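Local coordinates for coat protein (Sulfolobus turreted icosahedral virus, PDB 2BBD) that is the major capsid protein that builds the shell of an archaeal virus of hot springs, with a fold pointing to common ancestry with bacterial and eukaryotic viral coats, at residues W14-R26 against V128-A140. Sequence-based numbering, arbitrary orientation.
Sequences WTAGTNIPIKIPR and VQNIILSILTGQA
Ile20 and Ile22 pair with Ile135 and Leu133 in an antiparallel ladder, each pair joined by two backbone hydrogen bonds. The buried face carries these four residues with Ile24 and Ile131. Ile22 CD1 meets Ile135 CD1 at 3.6 Å, methyl against methyl at the ends of their chains, and Ile24 CB rests on Ile131 CG2 at 3.7 Å. Tyr12, Ile152, Phe150 and Val35 of the facing sheet close over this layer.

Thr137 ties the turn at 15-18 to the strand end. Its OG1 donates to Thr15 O in a bond modelled very short, at 2.5 Å, and accepts from Thr18 N at 2.8 Å, a bent bond of 148°. Its methyl CG2 lies over one face of the Trp14 indole, 4.1 Å from the five-membered ring centroid. Trp14 NE1 is hydrogen-bonded to Leu60 O.

The other face is looser and largely solvent-facing, with Asn19, Pro21, Lys23, Ile132 and Ser134. Lys23 CG is anti to the backbone N and the chain bends at chi2 (59°), which brings CD to 3.2 Å from Ile131 O. Ile24 N bonds directly to Ile131 O (2.8 Å), while a water bridges Ile24 O and Ile131 N.

Strand 19-24 is an edge strand of its sheet within this chain, beside 131-137. The pair's buried face packs on the facing sheet of a beta sandwich, one jelly roll of the double jelly-roll fold known for this major capsid protein.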
# COMPACT_ATOMS: atom_id res chain seq x y z
N TRP A 14 -17.17 9.76 7.63
CA TRP A 14 -17.23 8.71 6.64
C TRP A 14 -18.64 8.72 6.06
O TRP A 14 -19.62 8.64 6.81
CB TRP A 14 -16.97 7.34 7.30
CG TRP A 14 -16.82 6.23 6.30
CD1 TRP A 14 -15.65 5.72 5.81
CD2 TRP A 14 -17.87 5.54 5.61
NE1 TRP A 14 -15.90 4.77 4.85
CE2 TRP A 14 -17.26 4.63 4.71
CE3 TRP A 14 -19.27 5.60 5.66
CZ2 TRP A 14 -18.00 3.80 3.87
CZ3 TRP A 14 -20.01 4.76 4.82
CH2 TRP A 14 -19.37 3.87 3.93
N THR A 15 -18.74 8.87 4.74
CA THR A 15 -20.02 8.77 4.02
C THR A 15 -19.66 7.91 2.81
O THR A 15 -18.53 7.98 2.31
CB THR A 15 -20.57 10.14 3.53
OG1 THR A 15 -19.59 10.81 2.73
CG2 THR A 15 -20.99 11.01 4.71
N ALA A 16 -20.59 7.09 2.35
CA ALA A 16 -20.35 6.20 1.22
C ALA A 16 -20.01 6.90 -0.09
O ALA A 16 -20.51 8.00 -0.37
CB ALA A 16 -21.58 5.28 1.01
N GLY A 17 -19.16 6.26 -0.89
CA GLY A 17 -18.77 6.80 -2.18
C GLY A 17 -18.55 8.29 -2.14
O GLY A 17 -19.27 9.04 -2.81
N THR A 18 -17.56 8.72 -1.36
CA THR A 18 -17.25 10.13 -1.24
C THR A 18 -15.73 10.37 -1.34
O THR A 18 -14.93 9.68 -0.69
CB THR A 18 -17.75 10.70 0.12
OG1 THR A 18 -19.15 10.44 0.28
CG2 THR A 18 -17.50 12.20 0.19
N ASN A 19 -15.33 11.32 -2.16
CA ASN A 19 -13.91 11.64 -2.29
C ASN A 19 -13.61 12.75 -1.29
O ASN A 19 -14.09 13.87 -1.43
CB ASN A 19 -13.58 12.09 -3.71
CG ASN A 19 -12.12 12.48 -3.88
OD1 ASN A 19 -11.23 11.77 -3.42
ND2 ASN A 19 -11.88 13.61 -4.53
N ILE A 20 -12.80 12.43 -0.29
CA ILE A 20 -12.46 13.38 0.75
C ILE A 20 -11.03 13.90 0.61
O ILE A 20 -10.07 13.21 0.96
CB ILE A 20 -12.61 12.72 2.13
CG1 ILE A 20 -13.99 12.05 2.25
CG2 ILE A 20 -12.41 13.74 3.22
CD1 ILE A 20 -14.17 11.25 3.54
N PRO A 21 -10.86 15.14 0.10
CA PRO A 21 -9.52 15.71 -0.06
C PRO A 21 -9.07 16.32 1.26
O PRO A 21 -9.75 17.18 1.81
CB PRO A 21 -9.71 16.76 -1.15
CG PRO A 21 -11.09 17.26 -0.88
CD PRO A 21 -11.87 15.98 -0.57
N ILE A 22 -7.94 15.85 1.78
CA ILE A 22 -7.43 16.36 3.04
C ILE A 22 -6.12 17.09 2.81
O ILE A 22 -5.20 16.55 2.21
CB ILE A 22 -7.19 15.21 4.05
CG1 ILE A 22 -8.50 14.44 4.28
CG2 ILE A 22 -6.69 15.77 5.37
CD1 ILE A 22 -8.31 13.16 5.12
N LYS A 23 -6.04 18.34 3.26
CA LYS A 23 -4.81 19.10 3.08
C LYS A 23 -3.86 18.75 4.21
O LYS A 23 -4.25 18.77 5.38
CB LYS A 23 -5.10 20.60 3.09
CG LYS A 23 -3.89 21.45 2.74
CD LYS A 23 -3.35 21.10 1.35
CE LYS A 23 -2.51 22.24 0.80
NZ LYS A 23 -3.27 23.54 0.85
N ILE A 24 -2.63 18.41 3.87
CA ILE A 24 -1.64 18.06 4.88
C ILE A 24 -0.80 19.29 5.21
O ILE A 24 -0.23 19.91 4.32
CB ILE A 24 -0.74 16.92 4.37
CG1 ILE A 24 -1.61 15.70 4.04
CG2 ILE A 24 0.31 16.58 5.41
CD1 ILE A 24 -2.42 15.17 5.21
N PRO A 25 -0.73 19.66 6.49
CA PRO A 25 0.05 20.82 6.93
C PRO A 25 1.56 20.61 6.74
O PRO A 25 2.08 19.53 7.03
CB PRO A 25 -0.31 20.96 8.41
CG PRO A 25 -1.64 20.24 8.52
CD PRO A 25 -1.45 19.06 7.62
N ARG A 26 2.25 21.64 6.26
CA ARG A 26 3.69 21.59 6.01
C ARG A 26 4.49 22.26 7.12
O ARG A 26 5.29 23.16 6.85
CB ARG A 26 3.98 22.25 4.66
CG ARG A 26 3.21 21.62 3.52
CD ARG A 26 3.48 22.27 2.18
NE ARG A 26 2.92 23.61 2.08
CZ ARG A 26 3.55 24.72 2.43
NH1 ARG A 26 4.79 24.65 2.91
NH2 ARG A 26 2.96 25.90 2.30
N VAL A 128 7.66 22.09 -0.60
CA VAL A 128 6.70 21.83 -1.67
C VAL A 128 5.36 22.50 -1.37
O VAL A 128 5.15 23.03 -0.28
CB VAL A 128 6.46 20.31 -1.86
CG1 VAL A 128 7.78 19.57 -2.06
CG2 VAL A 128 5.71 19.75 -0.66
N GLN A 129 4.47 22.47 -2.35
CA GLN A 129 3.15 23.07 -2.22
C GLN A 129 2.02 22.06 -2.31
O GLN A 129 2.14 21.03 -2.97
CB GLN A 129 2.93 24.10 -3.34
CG GLN A 129 3.91 25.27 -3.33
CD GLN A 129 3.46 26.40 -2.43
OE1 GLN A 129 3.06 26.18 -1.29
NE2 GLN A 129 3.53 27.63 -2.95
N ASN A 130 0.93 22.37 -1.63
CA ASN A 130 -0.29 21.58 -1.66
C ASN A 130 -0.20 20.05 -1.54
O ASN A 130 -0.41 19.32 -2.52
CB ASN A 130 -1.07 21.95 -2.91
CG ASN A 130 -1.35 23.46 -3.00
OD1 ASN A 130 -1.22 24.07 -4.06
ND2 ASN A 130 -1.72 24.06 -1.87
N ILE A 131 0.11 19.57 -0.34
CA ILE A 131 0.16 18.13 -0.10
C ILE A 131 -1.28 17.73 0.19
O ILE A 131 -1.88 18.23 1.15
CB ILE A 131 1.03 17.78 1.12
CG1 ILE A 131 2.44 18.36 0.95
CG2 ILE A 131 1.10 16.26 1.28
CD1 ILE A 131 3.34 18.17 2.18
N ILE A 132 -1.84 16.85 -0.63
CA ILE A 132 -3.23 16.43 -0.45
C ILE A 132 -3.41 14.92 -0.33
O ILE A 132 -2.96 14.17 -1.19
CB ILE A 132 -4.12 16.92 -1.62
CG1 ILE A 132 -4.13 18.45 -1.67
CG2 ILE A 132 -5.54 16.38 -1.46
CD1 ILE A 132 -4.77 19.00 -2.93
N LEU A 133 -4.08 14.49 0.74
CA LEU A 133 -4.39 13.08 0.94
C LEU A 133 -5.86 12.93 0.58
O LEU A 133 -6.74 13.43 1.28
CB LEU A 133 -4.17 12.66 2.39
CG LEU A 133 -4.73 11.27 2.73
CD1 LEU A 133 -4.00 10.18 1.94
CD2 LEU A 133 -4.59 11.01 4.21
N SER A 134 -6.14 12.27 -0.53
CA SER A 134 -7.52 12.07 -0.95
C SER A 134 -8.02 10.69 -0.56
O SER A 134 -7.41 9.67 -0.89
CB SER A 134 -7.64 12.27 -2.46
OG SER A 134 -7.15 13.55 -2.83
N ILE A 135 -9.12 10.65 0.18
CA ILE A 135 -9.69 9.37 0.57
C ILE A 135 -11.02 9.19 -0.12
O ILE A 135 -11.97 9.93 0.16
CB ILE A 135 -9.93 9.28 2.10
CG1 ILE A 135 -8.64 9.57 2.85
CG2 ILE A 135 -10.43 7.87 2.48
CD1 ILE A 135 -8.83 9.64 4.36
N LEU A 136 -11.08 8.24 -1.05
CA LEU A 136 -12.33 7.93 -1.73
C LEU A 136 -12.91 6.79 -0.90
O LEU A 136 -12.36 5.68 -0.87
CB LEU A 136 -12.09 7.47 -3.17
CG LEU A 136 -13.34 6.92 -3.90
CD1 LEU A 136 -14.47 7.97 -3.96
CD2 LEU A 136 -12.93 6.49 -5.29
N THR A 137 -14.01 7.06 -0.20
CA THR A 137 -14.60 6.03 0.64
C THR A 137 -15.26 4.94 -0.18
O THR A 137 -15.64 5.14 -1.33
CB THR A 137 -15.66 6.60 1.57
OG1 THR A 137 -16.71 7.19 0.80
CG2 THR A 137 -15.02 7.64 2.52
N GLY A 138 -15.39 3.77 0.44
CA GLY A 138 -16.03 2.65 -0.22
C GLY A 138 -17.53 2.69 0.06
O GLY A 138 -18.09 3.75 0.34
N GLN A 139 -18.16 1.53 0.01
CA GLN A 139 -19.60 1.42 0.25
C GLN A 139 -19.84 0.76 1.61
O GLN A 139 -18.95 0.11 2.17
CB GLN A 139 -20.21 0.57 -0.87
CG GLN A 139 -21.67 0.83 -1.20
CD GLN A 139 -21.92 2.20 -1.79
OE1 GLN A 139 -21.26 2.62 -2.73
NE2 GLN A 139 -22.90 2.89 -1.24
N ALA A 140 -21.04 0.93 2.17
CA ALA A 140 -21.35 0.31 3.45
C ALA A 140 -21.74 -1.15 3.21
O ALA A 140 -22.37 -1.46 2.20
CB ALA A 140 -22.50 1.04 4.12
O HOH W 1 -0.00 21.06 1.96
O HOH W 2 0.42 24.66 0.16